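Local coordinates for protein transcriptional regulator, MerR family (Listeria monocytogenes str. 4b F2365, PDB 3GP4) that probably binds DNA through a helix-turn-helix domain and regulates transcription as a member of the MerR family, at residues Lys6-Lys11 against Asp17-Tyr22; Glu10-Ser15 against Arg47-Thr52; Ile25-Pro30 against Leu60-Leu65. All blocks are in the same frame, centred on the assembly; numbering follows the deposited sequence.

Contact 1: Lys6-Lys11 against Asp17-Tyr22; sequences KEASEK and DTIRYY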
# COMPACT_ATOMS: atom_id res chain seq x y z
N LYS A 6 14.89 2.19 25.29
CA LYS A 6 14.07 3.41 25.30
C LYS A 6 14.64 4.48 24.38
O LYS A 6 13.91 5.10 23.59
CB LYS A 6 13.93 3.95 26.72
CG LYS A 6 12.85 5.03 26.86
CD LYS A 6 12.75 5.46 28.33
CE LYS A 6 11.50 6.29 28.58
NZ LYS A 6 11.67 7.59 27.90
N GLU A 7 15.95 4.71 24.47
CA GLU A 7 16.63 5.64 23.59
C GLU A 7 16.54 5.19 22.12
O GLU A 7 16.24 6.00 21.23
CB GLU A 7 18.08 5.83 24.01
CG GLU A 7 18.20 6.46 25.39
CD GLU A 7 19.62 6.58 25.85
OE1 GLU A 7 20.37 5.57 25.74
OE2 GLU A 7 19.98 7.68 26.33
N ALA A 8 16.82 3.91 21.87
CA ALA A 8 16.77 3.37 20.54
C ALA A 8 15.36 3.46 19.91
O ALA A 8 15.24 3.77 18.75
CB ALA A 8 17.30 1.92 20.52
N SER A 9 14.32 3.20 20.71
CA SER A 9 12.92 3.35 20.28
C SER A 9 12.60 4.80 19.87
O SER A 9 12.03 5.04 18.80
CB SER A 9 11.98 2.85 21.38
OG SER A 9 10.62 3.19 21.12
N GLU A 10 13.00 5.76 20.71
CA GLU A 10 12.80 7.19 20.44
C GLU A 10 13.51 7.65 19.18
O GLU A 10 12.93 8.35 18.35
CB GLU A 10 13.24 8.03 21.65
CG GLU A 10 12.06 8.58 22.46
CD GLU A 10 12.23 8.47 23.99
OE1 GLU A 10 13.36 8.58 24.53
OE2 GLU A 10 11.19 8.29 24.66
N LYS A 11 14.77 7.25 19.04
CA LYS A 11 15.61 7.65 17.92
C LYS A 11 15.17 7.01 16.60
O LYS A 11 15.28 7.60 15.52
CB LYS A 11 17.05 7.29 18.25
CG LYS A 11 18.05 8.41 18.06
CD LYS A 11 18.72 8.26 16.70
CE LYS A 11 20.21 8.10 16.90
NZ LYS A 11 20.51 7.10 18.01
N ASP A 17 8.79 -2.81 22.05
CA ASP A 17 8.39 -4.20 21.75
C ASP A 17 8.56 -4.61 20.28
O ASP A 17 8.81 -5.79 20.01
CB ASP A 17 6.99 -4.54 22.25
CG ASP A 17 6.95 -4.85 23.75
OD1 ASP A 17 8.02 -4.80 24.43
OD2 ASP A 17 5.85 -5.09 24.26
N THR A 18 8.45 -3.67 19.35
CA THR A 18 8.69 -3.99 17.92
C THR A 18 10.18 -4.28 17.69
O THR A 18 10.55 -5.19 16.91
CB THR A 18 8.22 -2.87 17.00
OG1 THR A 18 6.81 -2.70 17.18
CG2 THR A 18 8.49 -3.22 15.50
N ILE A 19 11.02 -3.50 18.37
CA ILE A 19 12.46 -3.77 18.32
C ILE A 19 12.77 -5.18 18.86
O ILE A 19 13.51 -5.94 18.20
CB ILE A 19 13.29 -2.68 19.06
CG1 ILE A 19 13.21 -1.35 18.30
CG2 ILE A 19 14.74 -3.19 19.23
CD1 ILE A 19 13.82 -0.13 19.00
N ARG A 20 12.24 -5.53 20.03
CA ARG A 20 12.49 -6.85 20.62
C ARG A 20 12.03 -7.96 19.67
O ARG A 20 12.72 -8.98 19.53
CB ARG A 20 11.76 -7.04 21.96
CG ARG A 20 12.25 -6.19 23.15
CD ARG A 20 11.25 -6.27 24.32
NE ARG A 20 11.78 -5.55 25.47
CZ ARG A 20 11.43 -4.31 25.84
NH1 ARG A 20 10.50 -3.65 25.17
NH2 ARG A 20 12.01 -3.75 26.89
N TYR A 21 10.86 -7.75 19.05
CA TYR A 21 10.33 -8.71 18.07
C TYR A 21 11.25 -8.87 16.83
O TYR A 21 11.52 -9.97 16.40
CB TYR A 21 8.91 -8.28 17.66
CG TYR A 21 8.34 -9.02 16.46
CD1 TYR A 21 7.91 -10.33 16.56
CD2 TYR A 21 8.23 -8.38 15.22
CE1 TYR A 21 7.40 -11.01 15.45
CE2 TYR A 21 7.72 -9.03 14.11
CZ TYR A 21 7.30 -10.34 14.24
OH TYR A 21 6.80 -10.96 13.14
N TYR A 22 11.71 -7.75 16.26
CA TYR A 22 12.69 -7.77 15.15
C TYR A 22 13.92 -8.60 15.51
O TYR A 22 14.40 -9.39 14.70
CB TYR A 22 13.19 -6.37 14.81
CG TYR A 22 12.26 -5.43 14.07
CD1 TYR A 22 11.03 -5.86 13.56
CD2 TYR A 22 12.64 -4.10 13.86
CE1 TYR A 22 10.20 -4.97 12.87
CE2 TYR A 22 11.82 -3.20 13.19
CZ TYR A 22 10.60 -3.65 12.71
OH TYR A 22 9.82 -2.75 12.06
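The flat peptide group joining A8 to S9 has the CD1 methyl of I19 lying over one of its faces, 3.8 Å from S9 N and 4.0 Å from A8 C. The other flat group concerned, the Y22 ring, belongs to the second helix itself: T18 O sits above one of its faces, displaced toward the rim, while the OH is hydrogen-bonded to a glycerol, probably from the crystallisation liquor. I19 is the one residue of D17-Y22 that reaches across. Its CG1 stands anti to the carbonyl carbon and the chain runs on extended (chi2 172°), which carries CD1 to the partner backbone, with the A8 methyl CB 4.3 Å away. Helices 5-12 and 16-25 are the two helices of the helix-turn-helix, the second corresponding by family to the recognition helix, and CD1 comes close to the first between two residues with small side chains. S9 points its hydroxyl elsewhere: with OG anti to the backbone N (chi1 170°) it is hydrogen-bonded to V14 O in the turn. Within helix 16-25, R20 NH1 and D17 OD1 form a bent, weak bond of 2.8 Å as part of a salt bridge, and R20 also touches I5.

Contact 2: Glu10-Ser15 against Arg47-Thr52; sequences EKSGVS and RWILFT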
# COMPACT_ATOMS: atom_id res chain seq x y z
N GLU A 10 13.00 5.76 20.71
CA GLU A 10 12.80 7.19 20.44
C GLU A 10 13.51 7.65 19.18
O GLU A 10 12.93 8.35 18.35
CB GLU A 10 13.24 8.03 21.65
CG GLU A 10 12.06 8.58 22.46
CD GLU A 10 12.23 8.47 23.99
OE1 GLU A 10 13.36 8.58 24.53
OE2 GLU A 10 11.19 8.29 24.66
N LYS A 11 14.77 7.25 19.04
CA LYS A 11 15.61 7.65 17.92
C LYS A 11 15.17 7.01 16.60
O LYS A 11 15.28 7.60 15.52
CB LYS A 11 17.05 7.29 18.25
CG LYS A 11 18.05 8.41 18.06
CD LYS A 11 18.72 8.26 16.70
CE LYS A 11 20.21 8.10 16.90
NZ LYS A 11 20.51 7.10 18.01
N SER A 12 14.65 5.79 16.69
CA SER A 12 14.26 5.03 15.51
C SER A 12 12.80 5.22 15.08
O SER A 12 12.43 4.87 13.95
CB SER A 12 14.54 3.53 15.74
OG SER A 12 13.72 3.01 16.77
N GLY A 13 11.95 5.72 15.97
CA GLY A 13 10.52 5.84 15.67
C GLY A 13 9.80 4.51 15.62
O GLY A 13 8.72 4.40 15.05
N VAL A 14 10.42 3.49 16.22
CA VAL A 14 9.88 2.14 16.29
C VAL A 14 9.68 1.79 17.77
O VAL A 14 10.58 2.05 18.58
CB VAL A 14 10.90 1.14 15.63
CG1 VAL A 14 10.46 -0.28 15.82
CG2 VAL A 14 11.05 1.45 14.17
N SER A 15 8.52 1.22 18.13
CA SER A 15 8.23 0.80 19.53
C SER A 15 9.29 -0.17 20.09
O SER A 15 9.87 -0.96 19.33
CB SER A 15 6.83 0.17 19.67
OG SER A 15 6.86 -1.24 19.57
N ARG A 47 20.55 1.51 12.17
CA ARG A 47 20.42 1.44 10.71
C ARG A 47 19.59 0.21 10.31
O ARG A 47 18.75 0.27 9.38
CB ARG A 47 21.77 1.42 10.00
CG ARG A 47 22.63 2.69 10.27
CD ARG A 47 23.78 2.78 9.29
NE ARG A 47 24.82 3.74 9.71
CZ ARG A 47 24.73 5.07 9.65
NH1 ARG A 47 23.62 5.67 9.19
NH2 ARG A 47 25.76 5.81 10.05
N TRP A 48 19.81 -0.91 10.99
CA TRP A 48 18.98 -2.10 10.69
C TRP A 48 17.50 -1.94 11.09
O TRP A 48 16.61 -2.39 10.38
CB TRP A 48 19.54 -3.35 11.35
CG TRP A 48 20.61 -3.98 10.53
CD1 TRP A 48 21.97 -3.82 10.70
CD2 TRP A 48 20.44 -4.85 9.42
NE1 TRP A 48 22.65 -4.55 9.75
CE2 TRP A 48 21.73 -5.20 8.96
CE3 TRP A 48 19.32 -5.38 8.77
CZ2 TRP A 48 21.93 -6.03 7.85
CZ3 TRP A 48 19.52 -6.23 7.68
CH2 TRP A 48 20.82 -6.54 7.23
N ILE A 49 17.25 -1.30 12.22
CA ILE A 49 15.86 -1.09 12.69
C ILE A 49 15.09 -0.20 11.69
O ILE A 49 13.95 -0.48 11.27
CB ILE A 49 15.86 -0.50 14.12
CG1 ILE A 49 16.34 -1.58 15.12
CG2 ILE A 49 14.46 -0.02 14.51
CD1 ILE A 49 16.84 -1.02 16.50
N LEU A 50 15.79 0.84 11.26
CA LEU A 50 15.24 1.83 10.33
C LEU A 50 14.97 1.23 8.94
O LEU A 50 13.88 1.42 8.36
CB LEU A 50 16.20 3.02 10.26
CG LEU A 50 16.22 3.92 11.51
CD1 LEU A 50 17.36 4.95 11.36
CD2 LEU A 50 14.89 4.64 11.68
N PHE A 51 15.93 0.50 8.40
CA PHE A 51 15.72 -0.26 7.15
C PHE A 51 14.54 -1.23 7.25
O PHE A 51 13.70 -1.29 6.30
CB PHE A 51 17.02 -0.96 6.74
CG PHE A 51 16.94 -1.74 5.45
CD1 PHE A 51 16.94 -1.08 4.21
CD2 PHE A 51 16.90 -3.11 5.48
CE1 PHE A 51 16.89 -1.83 3.03
CE2 PHE A 51 16.86 -3.87 4.28
CZ PHE A 51 16.86 -3.23 3.08
N THR A 52 14.45 -1.97 8.36
CA THR A 52 13.40 -2.98 8.56
C THR A 52 12.03 -2.33 8.57
O THR A 52 11.13 -2.73 7.80
CB THR A 52 13.59 -3.78 9.88
OG1 THR A 52 14.83 -4.48 9.80
CG2 THR A 52 12.45 -4.82 10.10
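S12 and L50 bring the two backbones together, their CA atoms 6.2 Å apart. The first segment changes course here: helix 5-12 ends at S12, G13 leaves the helical conformation with a positive phi of 71°, V14 is extended, and S15 takes the N-cap position of the next helix. The second segment is helical throughout. The helix-turn-helix is thus laid, by the last residue of its first helix and the extended residue of its turn, against one side of helix 43-57.

I49 supplies the centre of the contact. Its CG2 branch, anti to the backbone N, rests against both S12 and V14, meeting V14 CG2 at 3.7 Å and S12 CB at 3.8 Å; the V14 and I49 side chains cross obliquely. L50 works differently. Its CA-CB bond does not aim at the turn, but the end of the side chain bends nearer and lays CD2 beside the carbonyl S12 O at 3.4 Å, on the more exposed margin. The S12 hydroxyl is buried, and its main partner lies one turn back in its own helix, A8 O; a weak bond from V14 N to S12 OG, 3.4 Å long, also ties the residue to the turn that follows. Within the other helix T52 OG1 donates to W48 O at 2.8 Å, on the face of that carbonyl opposite to the one approached by T52 N.

I19 of helix 16-25 touches S12, V14 and I49 alike, making the contact a three-helix junction. Farther along, T52 packs on Y22 of the same helix, and W48, on a different side of helix 43-57, meets the ring of F72 in helix 62-74.

Contact 3: Ile25-Pro30 against Leu60-Leu65; sequences IGLIPP and LSIEAL
L27 and L65 mark the closest approach of the backbones, CA to CA 6.1 Å, where the chain leaving helix 16-25 passes the first turn of helix 62-74. Each segment carries a helix end. G26 closes the earlier helix in a Schellman motif, with a positive phi of 85°, and S61 caps the later one: its OG accepts from A64 N at 3.0 Å, while S61 O receives L65 N. In the MerR fold this brings the end of the putative recognition helix up against the helix that leads on to the long helix 79-130.

The contact itself is entirely apolar. L27 forks over the new helix, one methyl to each of two residues spaced three apart: CD1 meets I62 CD1 at 3.5 Å, and CD2 presses on L65 CB at 3.4 Å, both tighter than usual carbon contacts. The L27 and I62 side chains cross at about a right angle, whereas L27 and L65 meet more obliquely. I25 completes the row from the more open side. Its CG1 lies between the backbone N and the carbonyl carbon (chi1 70°), and the extended arm beyond it delivers CD1 to the pair of I62 methyls, CG2 and CD1, each 4.1 Å away. I62 is therefore met by both I25 and L27, with Y21 and R56 touching it as well and a glycerol, probably a crystallisation additive, close by. Besides pressing on the L65 side chain, the CD2 methyl of L27 also comes within 3.9 Å of the carbonyl I62 O.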
# COMPACT_ATOMS: atom_id res chain seq x y z
N ILE A 25 12.97 -12.57 16.02
CA ILE A 25 12.69 -13.40 14.85
C ILE A 25 13.74 -13.30 13.71
O ILE A 25 13.61 -13.94 12.67
CB ILE A 25 11.25 -13.22 14.31
CG1 ILE A 25 11.05 -11.86 13.66
CG2 ILE A 25 10.20 -13.65 15.39
CD1 ILE A 25 9.93 -11.93 12.61
N GLY A 26 14.77 -12.51 13.96
CA GLY A 26 15.89 -12.38 13.04
C GLY A 26 15.72 -11.40 11.90
O GLY A 26 16.23 -11.63 10.79
N LEU A 27 14.98 -10.32 12.15
CA LEU A 27 14.91 -9.23 11.18
C LEU A 27 16.09 -8.27 11.32
O LEU A 27 16.54 -7.69 10.33
CB LEU A 27 13.63 -8.46 11.38
CG LEU A 27 12.41 -9.17 10.76
CD1 LEU A 27 11.15 -8.42 11.28
CD2 LEU A 27 12.42 -9.16 9.24
N ILE A 28 16.61 -8.15 12.53
CA ILE A 28 17.82 -7.34 12.78
C ILE A 28 18.86 -8.20 13.48
O ILE A 28 18.52 -9.25 14.06
CB ILE A 28 17.54 -6.05 13.60
CG1 ILE A 28 17.16 -6.38 15.06
CG2 ILE A 28 16.50 -5.18 12.83
CD1 ILE A 28 16.74 -5.18 15.95
N PRO A 29 20.13 -7.81 13.38
CA PRO A 29 21.17 -8.65 14.01
C PRO A 29 21.04 -8.67 15.55
O PRO A 29 20.54 -7.72 16.14
CB PRO A 29 22.48 -7.98 13.57
CG PRO A 29 22.14 -7.18 12.35
CD PRO A 29 20.69 -6.74 12.54
N PRO A 30 21.52 -9.75 16.21
CA PRO A 30 21.44 -9.77 17.67
C PRO A 30 22.12 -8.55 18.29
O PRO A 30 23.16 -8.11 17.82
CB PRO A 30 22.24 -11.02 18.04
CG PRO A 30 22.13 -11.89 16.83
CD PRO A 30 22.26 -10.91 15.70
N LEU A 60 7.53 -5.40 1.97
CA LEU A 60 8.49 -6.49 1.74
C LEU A 60 8.16 -7.57 2.75
O LEU A 60 7.91 -7.27 3.93
CB LEU A 60 9.95 -6.04 1.91
CG LEU A 60 10.56 -5.42 0.65
CD1 LEU A 60 9.97 -4.04 0.36
CD2 LEU A 60 12.11 -5.33 0.76
N SER A 61 8.16 -8.82 2.30
CA SER A 61 7.79 -9.90 3.21
C SER A 61 8.79 -10.08 4.33
O SER A 61 10.01 -9.88 4.15
CB SER A 61 7.51 -11.22 2.47
OG SER A 61 8.63 -12.11 2.41
N ILE A 62 8.24 -10.38 5.50
CA ILE A 62 8.97 -10.74 6.69
C ILE A 62 9.95 -11.87 6.32
O ILE A 62 11.11 -11.82 6.71
CB ILE A 62 7.98 -11.18 7.80
CG1 ILE A 62 7.41 -9.98 8.59
CG2 ILE A 62 8.57 -12.20 8.74
CD1 ILE A 62 8.23 -9.53 9.71
N GLU A 63 9.51 -12.84 5.53
CA GLU A 63 10.40 -14.00 5.21
C GLU A 63 11.59 -13.57 4.34
O GLU A 63 12.68 -14.09 4.51
CB GLU A 63 9.67 -15.21 4.60
CG GLU A 63 8.49 -15.80 5.47
CD GLU A 63 8.91 -16.29 6.87
OE1 GLU A 63 10.10 -16.59 7.11
OE2 GLU A 63 8.02 -16.41 7.74
N ALA A 64 11.37 -12.61 3.43
CA ALA A 64 12.47 -12.15 2.56
C ALA A 64 13.49 -11.41 3.41
O ALA A 64 14.70 -11.61 3.24
CB ALA A 64 11.94 -11.25 1.44
N LEU A 65 13.01 -10.59 4.35
CA LEU A 65 13.89 -9.73 5.16
C LEU A 65 14.71 -10.59 6.14
O LEU A 65 15.88 -10.29 6.38
CB LEU A 65 13.10 -8.66 5.90
CG LEU A 65 12.47 -7.58 4.97
CD1 LEU A 65 11.55 -6.72 5.79
CD2 LEU A 65 13.54 -6.72 4.32

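All three contacts lie within the MerR-type helix-turn-helix region, which probably binds DNA. Contacts 1 and 2 share helix 5-12, and their centres are about 7 Å apart; I19 CG1 packs on V14 CG1 at 3.9 Å, so one core serves both. Contact 3 lies farther off, its centre about 15 Å from that of contact 1 and 13 Å from that of contact 2. A probable hydrogen bond of 2.8 Å between Y22 O and L27 N joins it to contact 1, and W48 CG against P29 CD, at 3.4 Å, to contact 2. The bound d-methionine touches K110, Y114 and L118 on helix 79-130, and none of the three contacts contributes to that pocket.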